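Local coordinates for protein cytidylyltransferase (Leptospira borgpetersenii serovar Hardjo-bovis, PDB 6OEW) that probably transfers a cytidylyl group from CTP to an acceptor sugar or sugar-like acid, as a metal-dependent nucleotidyltransferase of the GT-A type, at residues P25-L30 with L199-I204; L210-S215 with I237-T242. All coordinates share one frame; numbering follows the deposited sequence.

Contact 1. Residues P25-L30 with L199-I204; sequences PGKIAL and LTIDTI
K27 reaches from the 25-30 loop to the backbone of I201 and the carboxylate of D202. K27 CB lies 4.2 Å from I201 CG1, an apolar start to the chain. CG sits between the backbone N and the carbonyl carbon (chi1 65°), and from there the chain runs out extended. That shape carries CD and CE along the I201 carbonyl, with K27 CD 3.3 Å from I201 O. At the tip, K27 NZ gives a hydrogen bond of 3.0 Å to I201 O. It arrives in the carbonyl plane, at a C=O...N angle of 150°. K27 NZ also forms a salt bridge of 3.0 Å with D202 OD1. K27 NZ bonds R23 O as well, and two carbonyls hold it, with the D202 carboxylate adding charge and a weak bond.

The 25-30 residues belong to the loop after strand 11-16 of the GT-A-type nucleotidyltransferase fold. In this family that loop, rich in glycine and basic residues, generally faces the nucleotide. K27 is therefore probably close to the CTP site. D202 lies beside K27, the two side chains pointing the same way. The nearest side-chain atom of D202 is about 4 Å from the bound magnesium ion, longer than a direct magnesium-oxygen bond.

Further along, L30 CD1 meets I201 CD1 at 4.2 Å. Y207 and I37 pack on both of these side chains.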
ATOM      1  N   PRO A  25      -9.931  -3.639 -13.444  1.00 34.78           N
ATOM      2  CA  PRO A  25      -9.578  -5.042 -13.194  1.00 32.11           C
ATOM      3  C   PRO A  25      -8.463  -5.486 -14.137  1.00 34.34           C
ATOM      4  O   PRO A  25      -8.447  -5.118 -15.313  1.00 36.01           O
ATOM      5  CB  PRO A  25     -10.892  -5.795 -13.457  1.00 32.69           C
ATOM      6  CG  PRO A  25     -11.752  -4.822 -14.281  1.00 36.62           C
ATOM      7  CD  PRO A  25     -11.362  -3.464 -13.766  1.00 35.18           C
ATOM      8  N   GLY A  26      -7.490  -6.232 -13.592  1.00 34.60           N
ATOM      9  CA  GLY A  26      -6.353  -6.716 -14.357  1.00 33.08           C
ATOM     10  C   GLY A  26      -5.127  -5.839 -14.269  1.00 36.80           C
ATOM     11  O   GLY A  26      -4.061  -6.217 -14.783  1.00 33.15           O
ATOM     12  N   LYS A  27      -5.239  -4.680 -13.634  1.00 30.50           N
ATOM     13  CA  LYS A  27      -4.165  -3.699 -13.706  1.00 36.76           C
ATOM     14  C   LYS A  27      -2.890  -4.210 -13.043  1.00 34.44           C
ATOM     15  O   LYS A  27      -1.798  -3.853 -13.476  1.00 33.32           O
ATOM     16  CB  LYS A  27      -4.615  -2.382 -13.068  1.00 33.10           C
ATOM     17  CG  LYS A  27      -4.882  -2.488 -11.535  1.00 31.19           C
ATOM     18  CD  LYS A  27      -5.798  -1.359 -11.048  1.00 31.17           C
ATOM     19  CE  LYS A  27      -6.024  -1.450  -9.525  1.00 41.70           C
ATOM     20  NZ  LYS A  27      -7.103  -0.512  -9.084  1.00 32.89           N
ATOM     21  N   ILE A  28      -2.999  -5.053 -12.008  1.00 32.36           N
ATOM     22  CA  ILE A  28      -1.783  -5.469 -11.315  1.00 32.69           C
ATOM     23  C   ILE A  28      -0.902  -6.335 -12.196  1.00 37.74           C
ATOM     24  O   ILE A  28       0.296  -6.473 -11.918  1.00 37.66           O
ATOM     25  CB  ILE A  28      -2.116  -6.210 -10.004  1.00 31.42           C
ATOM     26  CG1 ILE A  28      -2.885  -7.507 -10.265  1.00 32.52           C
ATOM     27  CG2 ILE A  28      -2.856  -5.269  -9.036  1.00 33.60           C
ATOM     28  CD1 ILE A  28      -3.109  -8.337  -8.986  1.00 34.52           C
ATOM     29  N   ALA A  29      -1.462  -6.904 -13.267  1.00 34.65           N
ATOM     30  CA  ALA A  29      -0.729  -7.723 -14.223  1.00 34.00           C
ATOM     31  C   ALA A  29      -0.297  -6.948 -15.465  1.00 37.42           C
ATOM     32  O   ALA A  29       0.259  -7.547 -16.388  1.00 39.02           O
ATOM     33  CB  ALA A  29      -1.581  -8.942 -14.637  1.00 33.97           C
ATOM     34  N   LEU A  30      -0.550  -5.643 -15.521  1.00 32.80           N
ATOM     35  CA  LEU A  30      -0.143  -4.861 -16.677  1.00 35.68           C
ATOM     36  C   LEU A  30       1.381  -4.762 -16.765  1.00 36.44           C
ATOM     37  O   LEU A  30       2.072  -4.666 -15.736  1.00 37.21           O
ATOM     38  CB  LEU A  30      -0.724  -3.454 -16.612  1.00 34.44           C
ATOM     39  CG  LEU A  30      -2.188  -3.259 -16.950  1.00 38.61           C
ATOM     40  CD1 LEU A  30      -2.623  -1.868 -16.552  1.00 37.93           C
ATOM     41  CD2 LEU A  30      -2.343  -3.463 -18.454  1.00 39.75           C
ATOM     42  N   LEU A 199      -0.653   9.210  -8.060  1.00 34.69           N
ATOM     43  CA  LEU A 199       0.299   8.196  -8.490  1.00 39.60           C
ATOM     44  C   LEU A 199      -0.192   6.798  -8.130  1.00 39.17           C
ATOM     45  O   LEU A 199       0.603   5.865  -7.987  1.00 34.94           O
ATOM     46  CB  LEU A 199       1.684   8.493  -7.892  1.00 34.45           C
ATOM     47  CG  LEU A 199       2.243   9.844  -8.374  1.00 36.83           C
ATOM     48  CD1 LEU A 199       3.534  10.227  -7.662  1.00 41.64           C
ATOM     49  CD2 LEU A 199       2.446   9.839  -9.886  1.00 42.85           C
ATOM     50  N   THR A 200      -1.496   6.637  -7.988  1.00 35.90           N
ATOM     51  CA  THR A 200      -2.099   5.326  -7.850  1.00 31.89           C
ATOM     52  C   THR A 200      -2.630   4.903  -9.220  1.00 32.42           C
ATOM     53  O   THR A 200      -2.690   5.716 -10.154  1.00 36.93           O
ATOM     54  CB  THR A 200      -3.200   5.378  -6.786  1.00 42.20           C
ATOM     55  OG1 THR A 200      -3.785   4.086  -6.616  1.00 60.39           O
ATOM     56  CG2 THR A 200      -4.240   6.400  -7.155  1.00 33.72           C
ATOM     57  N   ILE A 201      -2.926   3.614  -9.373  1.00 32.17           N
ATOM     58  CA  ILE A 201      -3.398   3.110 -10.668  1.00 35.00           C
ATOM     59  C   ILE A 201      -4.837   2.628 -10.513  1.00 35.13           C
ATOM     60  O   ILE A 201      -5.118   1.603  -9.875  1.00 34.19           O
ATOM     61  CB  ILE A 201      -2.484   2.020 -11.248  1.00 33.38           C
ATOM     62  CG1 ILE A 201      -3.078   1.517 -12.572  1.00 35.81           C
ATOM     63  CG2 ILE A 201      -2.216   0.877 -10.236  1.00 34.31           C
ATOM     64  CD1 ILE A 201      -2.049   1.023 -13.532  1.00 39.63           C
ATOM     65  N   ASP A 202      -5.751   3.408 -11.080  1.00 35.10           N
ATOM     66  CA  ASP A 202      -7.151   3.072 -11.178  1.00 37.22           C
ATOM     67  C   ASP A 202      -7.710   3.284 -12.575  1.00 38.30           C
ATOM     68  O   ASP A 202      -8.807   2.796 -12.848  1.00 39.82           O
ATOM     69  CB  ASP A 202      -7.981   3.906 -10.198  1.00 38.34           C
ATOM     70  CG  ASP A 202      -7.753   3.512  -8.757  1.00 41.86           C
ATOM     71  OD1 ASP A 202      -7.967   2.318  -8.416  1.00 42.01           O
ATOM     72  OD2 ASP A 202      -7.367   4.410  -7.979  1.00 43.24           O
ATOM     73  N   THR A 203      -6.996   3.988 -13.456  1.00 38.59           N
ATOM     74  CA  THR A 203      -7.441   4.243 -14.819  1.00 43.07           C
ATOM     75  C   THR A 203      -6.270   4.057 -15.773  1.00 44.25           C
ATOM     76  O   THR A 203      -5.097   4.003 -15.366  1.00 40.11           O
ATOM     77  CB  THR A 203      -7.983   5.662 -14.998  1.00 47.39           C
ATOM     78  OG1 THR A 203      -6.921   6.587 -14.724  1.00 48.96           O
ATOM     79  CG2 THR A 203      -9.145   5.929 -14.070  1.00 46.53           C
ATOM     80  N   ILE A 204      -6.604   4.014 -17.064  1.00 38.66           N
ATOM     81  CA  ILE A 204      -5.586   3.948 -18.109  1.00 39.65           C
ATOM     82  C   ILE A 204      -4.704   5.193 -18.071  1.00 50.68           C
ATOM     83  O   ILE A 204      -3.487   5.125 -18.304  1.00 40.67           O
ATOM     84  CB  ILE A 204      -6.254   3.771 -19.485  1.00 41.94           C
ATOM     85  CG1 ILE A 204      -6.798   2.356 -19.626  1.00 45.45           C
ATOM     86  CG2 ILE A 204      -5.285   4.088 -20.612  1.00 43.64           C
ATOM     87  CD1 ILE A 204      -5.777   1.312 -19.327  1.00 40.39           C
TER

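Contact 2. Residues L210-S215 with I237-T242; sequences LKSCIS and IIQNQT
I237 sets its CG2 methyl against S212 and C213 on helix 204-214. This is the tight part of the contact. CG2 of I237 stands anti to its own backbone N, with CG1 beside that N at a chi1 of -72°. I237 CG2 comes within 3.6 Å of C213 SG. On the same methyl, I237 CG2 lies 4.0 Å from S212 CB. The backbones are close here too, the CA atoms of S212 and I237 being 5.6 Å apart. L227 and I231 pack on C213, and V230 on I237, so helix 224-233 closes the apolar side.

The contact joins the C-terminal part of helix 204-214 to the loop that follows helix 224-233, in the C-terminal part of the cytidylyltransferase chain. It is plain packing, away from the metal site.

Toward solvent the join is looser. S212 OG turns back to E208 O in a hydrogen bond within its own helix. Q239, partly exposed, comes up beside S212, and its backbone N is bound by T209 OG1. S215 OG bonds S212 O, closing the exposed end of the 210-215 segment on itself.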
ATOM      1  N   LEU A 210       2.113   6.797 -14.812  1.00 37.15           N
ATOM      2  CA  LEU A 210       3.105   6.015 -14.084  1.00 43.40           C
ATOM      3  C   LEU A 210       4.164   5.471 -15.028  1.00 42.37           C
ATOM      4  O   LEU A 210       5.346   5.406 -14.678  1.00 37.26           O
ATOM      5  CB  LEU A 210       2.414   4.876 -13.331  1.00 34.20           C
ATOM      6  CG  LEU A 210       1.489   5.325 -12.193  1.00 35.37           C
ATOM      7  CD1 LEU A 210       0.615   4.180 -11.770  1.00 36.44           C
ATOM      8  CD2 LEU A 210       2.314   5.817 -10.993  1.00 35.96           C
ATOM      9  N   LYS A 211       3.757   5.081 -16.235  1.00 39.78           N
ATOM     10  CA  LYS A 211       4.740   4.625 -17.211  1.00 44.24           C
ATOM     11  C   LYS A 211       5.713   5.739 -17.560  1.00 46.64           C
ATOM     12  O   LYS A 211       6.918   5.501 -17.714  1.00 44.17           O
ATOM     13  CB  LYS A 211       4.027   4.102 -18.459  1.00 40.65           C
ATOM     14  CG  LYS A 211       3.588   2.655 -18.292  1.00 39.91           C
ATOM     15  CD  LYS A 211       2.664   2.159 -19.448  1.00 42.89           C
ATOM     16  CE  LYS A 211       2.903   2.790 -20.788  1.00 51.13           C
ATOM     17  NZ  LYS A 211       1.927   2.261 -21.851  1.00 44.69           N
ATOM     18  N   SER A 212       5.213   6.966 -17.673  1.00 41.99           N
ATOM     19  CA  SER A 212       6.105   8.081 -17.958  1.00 49.55           C
ATOM     20  C   SER A 212       7.057   8.336 -16.789  1.00 48.15           C
ATOM     21  O   SER A 212       8.256   8.557 -16.996  1.00 44.39           O
ATOM     22  CB  SER A 212       5.279   9.316 -18.289  1.00 47.96           C
ATOM     23  OG  SER A 212       4.624   9.125 -19.526  1.00 52.47           O
ATOM     24  N   CYS A 213       6.541   8.261 -15.560  1.00 41.51           N
ATOM     25  CA  CYS A 213       7.355   8.436 -14.362  1.00 45.89           C
ATOM     26  C   CYS A 213       8.590   7.552 -14.381  1.00 48.69           C
ATOM     27  O   CYS A 213       9.722   8.037 -14.239  1.00 49.63           O
ATOM     28  CB  CYS A 213       6.534   8.109 -13.112  1.00 47.33           C
ATOM     29  SG  CYS A 213       5.388   9.362 -12.595  1.00 43.39           S
ATOM     30  N   ILE A 214       8.388   6.233 -14.477  1.00 40.30           N
ATOM     31  CA  ILE A 214       9.521   5.341 -14.289  1.00 42.73           C
ATOM     32  C   ILE A 214      10.520   5.482 -15.422  1.00 49.53           C
ATOM     33  O   ILE A 214      11.684   5.093 -15.258  1.00 50.09           O
ATOM     34  CB  ILE A 214       9.099   3.872 -14.130  1.00 38.77           C
ATOM     35  CG1 ILE A 214       8.350   3.383 -15.366  1.00 40.90           C
ATOM     36  CG2 ILE A 214       8.244   3.678 -12.871  1.00 36.67           C
ATOM     37  CD1 ILE A 214       8.059   1.912 -15.299  1.00 39.86           C
ATOM     38  N   SER A 215      10.113   6.066 -16.552  1.00 46.83           N
ATOM     39  CA  SER A 215      11.027   6.200 -17.681  1.00 50.76           C
ATOM     40  C   SER A 215      12.156   7.193 -17.415  1.00 47.78           C
ATOM     41  O   SER A 215      13.134   7.199 -18.163  1.00 52.53           O
ATOM     42  CB  SER A 215      10.257   6.593 -18.951  1.00 54.46           C
ATOM     43  OG  SER A 215       9.926   7.970 -18.980  1.00 54.06           O
ATOM     44  N   ILE A 237       4.645  14.721 -17.675  1.00 54.22           N
ATOM     45  CA  ILE A 237       4.511  13.352 -17.189  1.00 55.24           C
ATOM     46  C   ILE A 237       3.075  13.084 -16.760  1.00 50.14           C
ATOM     47  O   ILE A 237       2.545  11.980 -16.959  1.00 45.77           O
ATOM     48  CB  ILE A 237       5.500  13.099 -16.037  1.00 47.09           C
ATOM     49  CG1 ILE A 237       6.927  13.011 -16.590  1.00 58.17           C
ATOM     50  CG2 ILE A 237       5.110  11.839 -15.235  1.00 44.26           C
ATOM     51  CD1 ILE A 237       7.992  13.056 -15.498  1.00 57.06           C
ATOM     52  N   ILE A 238       2.422  14.088 -16.175  1.00 51.60           N
ATOM     53  CA  ILE A 238       1.096  13.926 -15.581  1.00 51.28           C
ATOM     54  C   ILE A 238       0.072  13.857 -16.711  1.00 48.40           C
ATOM     55  O   ILE A 238      -0.151  14.844 -17.416  1.00 51.05           O
ATOM     56  CB  ILE A 238       0.778  15.066 -14.604  1.00 54.71           C
ATOM     57  CG1 ILE A 238       1.784  15.061 -13.451  1.00 47.02           C
ATOM     58  CG2 ILE A 238      -0.610  14.903 -14.027  1.00 47.49           C
ATOM     59  CD1 ILE A 238       1.698  13.805 -12.617  1.00 44.09           C
ATOM     60  N   GLN A 239      -0.549  12.686 -16.880  1.00 47.94           N
ATOM     61  CA  GLN A 239      -1.534  12.446 -17.936  1.00 51.31           C
ATOM     62  C   GLN A 239      -2.899  12.047 -17.382  1.00 49.20           C
ATOM     63  O   GLN A 239      -3.802  11.707 -18.161  1.00 47.88           O
ATOM     64  CB  GLN A 239      -1.035  11.364 -18.904  1.00 48.91           C
ATOM     65  CG  GLN A 239       0.047  11.825 -19.869  1.00 61.70           C
ATOM     66  CD  GLN A 239       1.100  10.753 -20.128  1.00 61.19           C
ATOM     67  OE1 GLN A 239       2.070  10.631 -19.380  1.00 61.43           O
ATOM     68  NE2 GLN A 239       0.915   9.979 -21.191  1.00 51.64           N
ATOM     69  N   ASN A 240      -3.067  12.069 -16.058  1.00 49.16           N
ATOM     70  CA  ASN A 240      -4.325  11.738 -15.400  1.00 49.80           C
ATOM     71  C   ASN A 240      -4.953  12.963 -14.755  1.00 46.38           C
ATOM     72  O   ASN A 240      -5.837  12.838 -13.901  1.00 45.83           O
ATOM     73  CB  ASN A 240      -4.111  10.644 -14.353  1.00 41.78           C
ATOM     74  CG  ASN A 240      -3.098  11.057 -13.274  1.00 40.97           C
ATOM     75  OD1 ASN A 240      -2.577  12.190 -13.274  1.00 42.58           O
ATOM     76  ND2 ASN A 240      -2.826  10.142 -12.347  1.00 38.74           N
ATOM     77  N   GLN A 241      -4.509  14.143 -15.161  1.00 48.71           N
ATOM     78  CA  GLN A 241      -4.910  15.416 -14.590  1.00 53.71           C
ATOM     79  C   GLN A 241      -4.548  16.475 -15.617  1.00 53.89           C
ATOM     80  O   GLN A 241      -3.508  16.371 -16.276  1.00 53.82           O
ATOM     81  CB  GLN A 241      -4.192  15.683 -13.252  1.00 56.58           C
ATOM     82  CG  GLN A 241      -4.582  16.979 -12.548  1.00 64.73           C
ATOM     83  CD  GLN A 241      -6.025  16.964 -12.087  1.00 74.79           C
ATOM     84  OE1 GLN A 241      -6.842  17.759 -12.550  1.00 80.17           O
ATOM     85  NE2 GLN A 241      -6.346  16.053 -11.174  1.00 74.19           N
ATOM     86  N   THR A 242      -5.403  17.481 -15.764  1.00 56.84           N
ATOM     87  CA  THR A 242      -5.092  18.556 -16.694  1.00 60.16           C
ATOM     88  C   THR A 242      -3.907  19.371 -16.176  1.00 63.61           C
ATOM     89  O   THR A 242      -3.856  19.728 -14.994  1.00 60.31           O
ATOM     90  CB  THR A 242      -6.314  19.449 -16.902  1.00 68.35           C
ATOM     91  OG1 THR A 242      -7.420  18.653 -17.346  1.00 63.14           O
ATOM     92  CG2 THR A 242      -6.002  20.491 -17.946  1.00 67.23           C
TER

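Helix 204-214 ties the two contacts together. It starts at the end of the 199-204 segment of contact 1, and its C-terminal part forms one half of contact 2. The centres are 13 Å apart, and the contacts touch through packing. L210 of contact 2 sets CD1 3.8 Å from I201 CB, and L199 CD2 lies 4.0 Å from C213 SG. Contact 1 borders the metal site. The nearest side-chain atoms of I201 and D108, a magnesium ligand in a structure of this protein, are about 4 Å apart, and the two residues share a backbone hydrogen bond. Contact 2 lies farther out, about 19 Å from the chain centre against 14 Å.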